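Local coordinates for protein SVS_variant_AS1 (Streptomyces sp. CWA1, PDB 6TJA) that probably cyclises geranylgeranyl diphosphate to spiroviolene, as an engineered ancestral form of a bacterial class I terpene cyclase, at residues R135-F140 against L195-G200; S77-W82 against R147-A152; V33-R38 against L130-R135. All coordinates share one frame; numbering follows the deposited sequence.

Overall arrangement
The three contacts join five helices on one side of the all-helical chain, their centres about 10 Å (contacts 1 and 2), about 12 Å (contacts 2 and 3) and about 14 Å (contacts 1 and 3) apart. Helix 126-140 serves contacts 1 and 3: it meets helix 25-38 through 130-135 and helix 195-199 through 135-140. Contact 2 is the innermost, pairing helix 70-91 with helix 143-169. Along the chain contact 3 ends at Arg135, where contact 1 begins, whereas contact 2 interleaves with both. Direct touches, such as Phe137 with Phe149 and Leu78 with Trp35, merge the three into one packed region, linking helix 25-38 with helices 70-91, 126-140 and 143-169.

Contact 1: R135-F140 against L195-G200; sequences RRFRSF and LEIATG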
# COMPACT_ATOMS: atom_id res chain seq x y z
N ARG A 135 -11.74 -8.34 -11.58
CA ARG A 135 -12.23 -8.19 -12.98
C ARG A 135 -13.57 -7.42 -12.92
O ARG A 135 -13.75 -6.43 -13.67
CB ARG A 135 -12.36 -9.56 -13.65
CG ARG A 135 -12.89 -9.49 -15.08
CD ARG A 135 -13.39 -10.82 -15.63
NE ARG A 135 -14.24 -11.55 -14.69
CZ ARG A 135 -15.49 -11.24 -14.35
NH1 ARG A 135 -16.10 -10.17 -14.85
NH2 ARG A 135 -16.13 -12.01 -13.48
N ARG A 136 -14.43 -7.82 -11.99
CA ARG A 136 -15.70 -7.10 -11.74
C ARG A 136 -15.40 -5.62 -11.45
O ARG A 136 -16.04 -4.76 -12.08
CB ARG A 136 -16.47 -7.78 -10.61
CG ARG A 136 -17.03 -9.14 -11.00
CD ARG A 136 -17.52 -9.97 -9.83
NE ARG A 136 -17.90 -11.32 -10.25
CZ ARG A 136 -19.14 -11.75 -10.47
NH1 ARG A 136 -20.19 -10.97 -10.32
NH2 ARG A 136 -19.33 -12.99 -10.84
N PHE A 137 -14.48 -5.32 -10.54
CA PHE A 137 -14.20 -3.93 -10.10
C PHE A 137 -13.74 -3.12 -11.30
O PHE A 137 -14.14 -1.97 -11.40
CB PHE A 137 -13.15 -3.88 -8.99
CG PHE A 137 -13.63 -4.30 -7.63
CD1 PHE A 137 -14.91 -4.77 -7.43
CD2 PHE A 137 -12.77 -4.24 -6.54
CE1 PHE A 137 -15.34 -5.13 -6.16
CE2 PHE A 137 -13.21 -4.59 -5.28
CZ PHE A 137 -14.50 -5.03 -5.09
N ARG A 138 -12.96 -3.71 -12.19
CA ARG A 138 -12.43 -3.01 -13.39
C ARG A 138 -13.53 -2.85 -14.44
O ARG A 138 -13.40 -1.94 -15.23
CB ARG A 138 -11.23 -3.76 -13.98
CG ARG A 138 -9.99 -3.74 -13.10
CD ARG A 138 -8.72 -4.16 -13.81
NE ARG A 138 -7.60 -3.86 -12.93
CZ ARG A 138 -7.04 -4.70 -12.05
NH1 ARG A 138 -7.46 -5.96 -11.92
NH2 ARG A 138 -6.02 -4.28 -11.33
N SER A 139 -14.55 -3.71 -14.46
CA SER A 139 -15.66 -3.65 -15.46
C SER A 139 -16.49 -2.38 -15.26
O SER A 139 -16.91 -1.83 -16.27
CB SER A 139 -16.54 -4.89 -15.45
OG SER A 139 -17.31 -5.00 -14.25
N PHE A 140 -16.66 -1.87 -14.03
CA PHE A 140 -17.54 -0.69 -13.81
C PHE A 140 -16.95 0.39 -12.89
O PHE A 140 -17.52 1.49 -12.88
CB PHE A 140 -18.92 -1.12 -13.30
CG PHE A 140 -18.90 -2.21 -12.26
CD1 PHE A 140 -19.52 -3.42 -12.50
CD2 PHE A 140 -18.27 -2.01 -11.05
CE1 PHE A 140 -19.51 -4.43 -11.56
CE2 PHE A 140 -18.26 -3.02 -10.10
CZ PHE A 140 -18.88 -4.22 -10.36
N LEU A 195 -16.90 1.47 -0.97
CA LEU A 195 -18.12 2.28 -0.96
C LEU A 195 -18.41 2.94 -2.30
O LEU A 195 -19.46 2.83 -2.82
CB LEU A 195 -18.11 3.31 0.15
CG LEU A 195 -18.35 2.91 1.60
CD1 LEU A 195 -18.01 3.96 2.62
CD2 LEU A 195 -19.74 2.36 1.84
N GLU A 196 -17.42 3.60 -2.84
CA GLU A 196 -17.44 4.29 -4.09
C GLU A 196 -17.79 3.38 -5.24
O GLU A 196 -18.45 3.76 -6.15
CB GLU A 196 -16.02 4.74 -4.34
CG GLU A 196 -15.81 6.19 -4.25
CD GLU A 196 -14.57 6.58 -4.94
OE1 GLU A 196 -13.50 6.31 -4.44
OE2 GLU A 196 -14.68 7.19 -5.97
N ILE A 197 -17.25 2.19 -5.18
CA ILE A 197 -17.42 1.13 -6.21
C ILE A 197 -18.87 0.63 -6.15
O ILE A 197 -19.48 0.45 -7.21
CB ILE A 197 -16.36 0.02 -6.03
CG1 ILE A 197 -14.95 0.60 -6.25
CG2 ILE A 197 -16.64 -1.14 -6.96
CD1 ILE A 197 -13.84 -0.38 -6.02
N ALA A 198 -19.43 0.41 -4.99
CA ALA A 198 -20.78 -0.08 -4.90
C ALA A 198 -21.80 0.93 -5.40
O ALA A 198 -22.67 0.65 -6.15
CB ALA A 198 -21.10 -0.45 -3.49
N THR A 199 -21.55 2.14 -4.99
CA THR A 199 -22.32 3.33 -5.16
C THR A 199 -22.21 4.04 -6.53
O THR A 199 -23.14 4.57 -7.00
CB THR A 199 -21.86 4.17 -3.97
OG1 THR A 199 -22.82 4.16 -2.92
CG2 THR A 199 -21.44 5.45 -4.26
N GLY A 200 -21.05 4.01 -7.14
CA GLY A 200 -20.83 4.67 -8.41
C GLY A 200 -20.49 6.13 -8.32
O GLY A 200 -20.14 6.74 -9.28
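Phe137 and Phe140 are both steered onto Ile197 by their first torsions: in Phe137 CG lies anti to the carbonyl carbon (chi1 -76°), whereas in Phe140 it sits between the backbone N and the carbonyl carbon (chi1 42°), which brings the end of the ring closer to Ile197. The isoleucine reaches into this pair with two methyls. Its CD1 lies over one face of the Phe137 ring, offset toward the rim, 4.0 Å from Phe137 CD2. Its CG2 meets Phe140 at the ring edge, 4.0 Å from CE2, and also touches Phe137 CD1. The contact is thus purely apolar, one branched side chain against two rings one helical turn apart, and each phenylalanine side chain crosses that of the isoleucine at about a right angle. Phe137 and Ile197 are buried. Phe137 also makes an edge-to-face pair with Phe149, and Phe140 packs on Ala75 and Arg72 of helix 70-91. This is side-chain packing between segment 135-140 of helix 126-140 and the short helix 195-199, within the all-alpha fold of class I terpene synthases.

Contact 2: S77-W82 against R147-A152; sequences SLFVYW and RRFVHA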
# COMPACT_ATOMS: atom_id res chain seq x y z
N SER A 77 -19.74 -7.07 -2.17
CA SER A 77 -20.14 -8.13 -1.20
C SER A 77 -19.25 -9.37 -1.34
O SER A 77 -18.84 -9.91 -0.33
CB SER A 77 -21.60 -8.47 -1.32
OG SER A 77 -22.41 -7.42 -0.81
N LEU A 78 -18.93 -9.81 -2.56
CA LEU A 78 -18.02 -10.98 -2.77
C LEU A 78 -16.69 -10.76 -2.05
O LEU A 78 -16.21 -11.69 -1.36
CB LEU A 78 -17.81 -11.18 -4.28
CG LEU A 78 -19.06 -11.58 -5.06
CD1 LEU A 78 -18.69 -11.94 -6.48
CD2 LEU A 78 -19.78 -12.74 -4.38
N PHE A 79 -16.08 -9.59 -2.19
CA PHE A 79 -14.78 -9.33 -1.53
C PHE A 79 -14.95 -9.46 -0.02
O PHE A 79 -13.97 -9.78 0.63
CB PHE A 79 -14.16 -7.97 -1.82
CG PHE A 79 -12.88 -7.78 -1.04
CD1 PHE A 79 -11.73 -8.47 -1.38
CD2 PHE A 79 -12.84 -6.95 0.06
CE1 PHE A 79 -10.55 -8.30 -0.68
CE2 PHE A 79 -11.68 -6.85 0.82
CZ PHE A 79 -10.54 -7.53 0.45
N VAL A 80 -16.11 -9.15 0.53
CA VAL A 80 -16.27 -9.27 2.01
C VAL A 80 -16.27 -10.76 2.38
O VAL A 80 -15.64 -11.09 3.43
CB VAL A 80 -17.51 -8.56 2.58
CG1 VAL A 80 -17.67 -8.88 4.07
CG2 VAL A 80 -17.43 -7.06 2.36
N TYR A 81 -16.89 -11.63 1.56
CA TYR A 81 -16.84 -13.11 1.75
C TYR A 81 -15.38 -13.56 1.68
O TYR A 81 -14.86 -14.29 2.59
CB TYR A 81 -17.70 -13.85 0.72
CG TYR A 81 -19.19 -13.80 0.99
CD1 TYR A 81 -19.76 -14.55 2.00
CD2 TYR A 81 -20.03 -13.00 0.24
CE1 TYR A 81 -21.12 -14.50 2.26
CE2 TYR A 81 -21.40 -12.97 0.46
CZ TYR A 81 -21.94 -13.72 1.48
OH TYR A 81 -23.26 -13.65 1.73
N TRP A 82 -14.72 -13.17 0.60
CA TRP A 82 -13.31 -13.49 0.30
C TRP A 82 -12.46 -13.12 1.50
O TRP A 82 -11.66 -13.94 1.91
CB TRP A 82 -12.83 -12.75 -0.93
CG TRP A 82 -11.46 -13.18 -1.33
CD1 TRP A 82 -11.12 -14.22 -2.15
CD2 TRP A 82 -10.24 -12.60 -0.88
NE1 TRP A 82 -9.76 -14.29 -2.28
CE2 TRP A 82 -9.20 -13.33 -1.48
CE3 TRP A 82 -9.93 -11.53 -0.03
CZ2 TRP A 82 -7.86 -13.00 -1.26
CZ3 TRP A 82 -8.61 -11.24 0.21
CH2 TRP A 82 -7.59 -11.96 -0.41
N ARG A 147 -7.51 1.72 -8.09
CA ARG A 147 -6.21 1.93 -7.43
C ARG A 147 -6.44 2.25 -5.95
O ARG A 147 -5.65 1.79 -5.13
CB ARG A 147 -5.38 3.02 -8.09
CG ARG A 147 -4.77 2.61 -9.42
CD ARG A 147 -3.88 1.38 -9.41
NE ARG A 147 -2.59 1.57 -8.77
CZ ARG A 147 -1.73 0.58 -8.52
NH1 ARG A 147 -2.05 -0.67 -8.83
NH2 ARG A 147 -0.56 0.85 -7.96
N ARG A 148 -7.48 3.01 -5.63
CA ARG A 148 -7.83 3.31 -4.23
C ARG A 148 -8.05 1.97 -3.52
O ARG A 148 -7.53 1.83 -2.40
CB ARG A 148 -9.03 4.26 -4.15
CG ARG A 148 -8.74 5.66 -4.66
CD ARG A 148 -9.97 6.55 -4.68
NE ARG A 148 -9.70 7.88 -5.20
CZ ARG A 148 -10.60 8.87 -5.32
NH1 ARG A 148 -11.85 8.72 -4.91
NH2 ARG A 148 -10.22 10.04 -5.80
N PHE A 149 -8.71 1.00 -4.18
CA PHE A 149 -9.01 -0.32 -3.56
C PHE A 149 -7.72 -1.14 -3.40
O PHE A 149 -7.46 -1.70 -2.29
CB PHE A 149 -10.07 -1.11 -4.34
CG PHE A 149 -10.32 -2.45 -3.71
CD1 PHE A 149 -11.09 -2.57 -2.56
CD2 PHE A 149 -9.70 -3.60 -4.20
CE1 PHE A 149 -11.24 -3.79 -1.92
CE2 PHE A 149 -9.86 -4.82 -3.56
CZ PHE A 149 -10.63 -4.92 -2.43
N VAL A 150 -6.91 -1.17 -4.46
CA VAL A 150 -5.63 -1.92 -4.52
C VAL A 150 -4.76 -1.45 -3.34
O VAL A 150 -4.15 -2.30 -2.67
CB VAL A 150 -4.93 -1.71 -5.87
CG1 VAL A 150 -3.47 -2.11 -5.82
CG2 VAL A 150 -5.64 -2.44 -7.00
N HIS A 151 -4.67 -0.14 -3.14
CA HIS A 151 -3.77 0.46 -2.12
C HIS A 151 -4.31 0.16 -0.71
O HIS A 151 -3.51 -0.04 0.21
CB HIS A 151 -3.62 1.96 -2.39
CG HIS A 151 -2.73 2.29 -3.54
ND1 HIS A 151 -1.55 1.60 -3.78
CD2 HIS A 151 -2.80 3.25 -4.48
CE1 HIS A 151 -0.97 2.10 -4.86
NE2 HIS A 151 -1.71 3.12 -5.29
N ALA A 152 -5.62 0.18 -0.53
CA ALA A 152 -6.29 -0.14 0.75
C ALA A 152 -5.98 -1.60 1.10
O ALA A 152 -5.69 -1.89 2.30
CB ALA A 152 -7.78 0.11 0.67
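Phe79 and Phe149 mark the nearest backbone approach between two helical segments, their CA atoms 10.9 Å apart. Segment 77-82 belongs to helix 70-91 and segment 147-152 to helix 143-169; both helices run on in each direction, so the contact joins mid-helix turns and not ends. The wide spacing is bridged by the two rings alone. Phe79 is an engineered residue, a phenylalanine introduced in place of a tryptophan. Both rings carry CG anti to the backbone N (chi1 177° in Phe79, 178° in Phe149), and with their CB atoms directed toward the other helix they extend toward each other and meet. The result is a T-shaped pair: ring centroids are 5.0 Å apart and the planes stand at 87°. Phe149 supplies the edge and Phe79 the face. Phe149 CZ hovers 3.6 Å above the Phe79 plane, over its centre, and is therefore almost equally far from all six ring carbons, with Phe79 CE1 the closest at 3.8 Å. Phe149 also touches Met194 and Leu114. Replaced by alanine, Phe79 would no longer offer its face, and the edge of Phe149 would probably lose the surface it points into. Chemically, a C-H edge carrying slight positive charge is set against the electron-rich centre of an aromatic face, a weak but directional attraction in a buried interior.

Contact 3: V33-R38 against L130-R135; sequences VEWIRR and LQDIAR
Trp35 and Asp132 form the polar half of a mixed contact, and Trp35 with Ile133 the apolar half, toward the periphery of the fold, where helix 25-38 lies against helix 126-140; the contact's centre is about 20 Å from the centre of the chain. Extended from its helix with CG anti to the backbone N (chi1 175°), the indole offers its pyrrole N-H to the carboxylate: Trp35 NE1 donates to Asp132 OD2 over 2.8 Å, with an N-H...O angle of 152°. The oxygen lies near the indole plane, yet the donor arrives from above the carboxylate plane, 39° out of it. Farther along the same indole, the six-membered ring touches Ile133 obliquely, with Trp35 CH2 4.1 Å from Ile133 CD1. Leu78 of helix 70-91 also packs on this indole. The N-H bond and the Ile133 contact together probably limit turning of the indole. Asp132 has charged partners as well: OD1 is salt-bridged to Arg135 one turn on, and OD2 to Arg136. OD2 therefore takes both the indole N-H and an arginine. Two guanidinium groups beside the carboxylate would be expected to favour its ionised form, so that the indole N-H probably donates to a negatively charged acceptor.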
# COMPACT_ATOMS: atom_id res chain seq x y z
N VAL A 33 -24.11 -16.51 -2.88
CA VAL A 33 -24.07 -17.89 -2.50
C VAL A 33 -23.74 -18.75 -3.70
O VAL A 33 -23.00 -19.67 -3.58
CB VAL A 33 -25.37 -18.34 -1.87
CG1 VAL A 33 -25.37 -19.84 -1.70
CG2 VAL A 33 -25.54 -17.68 -0.53
N GLU A 34 -24.26 -18.43 -4.87
CA GLU A 34 -23.90 -19.24 -6.01
C GLU A 34 -22.48 -19.02 -6.45
O GLU A 34 -21.81 -19.95 -6.77
CB GLU A 34 -24.92 -19.27 -7.17
CG GLU A 34 -25.55 -17.99 -7.66
CD GLU A 34 -27.00 -18.13 -8.16
OE1 GLU A 34 -27.72 -19.08 -7.78
OE2 GLU A 34 -27.44 -17.27 -8.93
N TRP A 35 -22.01 -17.79 -6.45
CA TRP A 35 -20.59 -17.47 -6.79
C TRP A 35 -19.64 -18.26 -5.89
O TRP A 35 -18.62 -18.77 -6.41
CB TRP A 35 -20.30 -15.98 -6.68
CG TRP A 35 -18.87 -15.59 -6.90
CD1 TRP A 35 -18.30 -15.20 -8.08
CD2 TRP A 35 -17.84 -15.50 -5.90
NE1 TRP A 35 -16.99 -14.87 -7.88
CE2 TRP A 35 -16.68 -15.05 -6.55
CE3 TRP A 35 -17.80 -15.70 -4.52
CZ2 TRP A 35 -15.48 -14.83 -5.88
CZ3 TRP A 35 -16.63 -15.47 -3.85
CH2 TRP A 35 -15.48 -15.05 -4.52
N ILE A 36 -19.95 -18.29 -4.59
CA ILE A 36 -19.13 -18.94 -3.53
C ILE A 36 -18.96 -20.42 -3.89
O ILE A 36 -17.81 -20.88 -3.84
CB ILE A 36 -19.74 -18.76 -2.12
CG1 ILE A 36 -19.67 -17.31 -1.66
CG2 ILE A 36 -19.07 -19.68 -1.12
CD1 ILE A 36 -20.41 -17.05 -0.36
N ARG A 37 -20.06 -21.12 -4.23
CA ARG A 37 -20.07 -22.57 -4.59
C ARG A 37 -19.20 -22.81 -5.83
O ARG A 37 -18.45 -23.80 -5.84
CB ARG A 37 -21.52 -23.06 -4.75
CG ARG A 37 -22.34 -22.90 -3.48
CD ARG A 37 -23.63 -23.69 -3.34
NE ARG A 37 -23.60 -24.20 -1.97
CZ ARG A 37 -24.51 -23.99 -1.02
NH1 ARG A 37 -25.61 -23.30 -1.26
NH2 ARG A 37 -24.30 -24.52 0.19
N ARG A 38 -19.22 -21.90 -6.81
CA ARG A 38 -18.44 -22.02 -8.07
C ARG A 38 -17.01 -21.47 -7.93
O ARG A 38 -16.22 -21.69 -8.86
CB ARG A 38 -19.19 -21.28 -9.18
CG ARG A 38 -20.47 -21.98 -9.62
CD ARG A 38 -21.43 -21.06 -10.37
NE ARG A 38 -22.63 -21.78 -10.80
CZ ARG A 38 -23.62 -22.21 -10.01
NH1 ARG A 38 -23.61 -22.00 -8.70
NH2 ARG A 38 -24.63 -22.86 -10.54
N LEU A 130 -10.13 -13.93 -6.04
CA LEU A 130 -9.78 -12.49 -5.90
C LEU A 130 -9.72 -11.88 -7.29
O LEU A 130 -10.13 -10.72 -7.44
CB LEU A 130 -8.44 -12.30 -5.18
CG LEU A 130 -8.05 -10.84 -4.92
CD1 LEU A 130 -9.13 -10.14 -4.08
CD2 LEU A 130 -6.70 -10.70 -4.24
N GLN A 131 -9.19 -12.61 -8.28
CA GLN A 131 -8.98 -12.05 -9.64
C GLN A 131 -10.34 -11.82 -10.32
O GLN A 131 -10.42 -10.87 -11.15
CB GLN A 131 -8.07 -12.96 -10.45
CG GLN A 131 -6.61 -12.82 -10.06
CD GLN A 131 -5.71 -13.59 -10.99
OE1 GLN A 131 -5.92 -14.77 -11.20
NE2 GLN A 131 -4.70 -12.92 -11.53
N ASP A 132 -11.33 -12.65 -10.01
CA ASP A 132 -12.71 -12.53 -10.53
C ASP A 132 -13.34 -11.27 -9.94
O ASP A 132 -13.87 -10.44 -10.69
CB ASP A 132 -13.56 -13.75 -10.15
CG ASP A 132 -14.95 -13.68 -10.77
OD1 ASP A 132 -15.07 -13.78 -12.02
OD2 ASP A 132 -15.89 -13.46 -10.01
N ILE A 133 -13.22 -11.10 -8.62
CA ILE A 133 -13.65 -9.87 -7.92
C ILE A 133 -12.97 -8.70 -8.61
O ILE A 133 -13.68 -7.78 -9.01
CB ILE A 133 -13.36 -9.89 -6.42
CG1 ILE A 133 -14.21 -10.93 -5.70
CG2 ILE A 133 -13.54 -8.50 -5.84
CD1 ILE A 133 -13.62 -11.40 -4.37
N ALA A 134 -11.65 -8.74 -8.78
CA ALA A 134 -10.88 -7.63 -9.39
C ALA A 134 -11.42 -7.31 -10.79
O ALA A 134 -11.51 -6.12 -11.13
CB ALA A 134 -9.42 -7.94 -9.45
N ARG A 135 -11.74 -8.34 -11.58
CA ARG A 135 -12.23 -8.19 -12.98
C ARG A 135 -13.57 -7.42 -12.92
O ARG A 135 -13.75 -6.43 -13.67
CB ARG A 135 -12.36 -9.56 -13.65
CG ARG A 135 -12.89 -9.49 -15.08
CD ARG A 135 -13.39 -10.82 -15.63
NE ARG A 135 -14.24 -11.55 -14.69
CZ ARG A 135 -15.49 -11.24 -14.35
NH1 ARG A 135 -16.10 -10.17 -14.85
NH2 ARG A 135 -16.13 -12.01 -13.48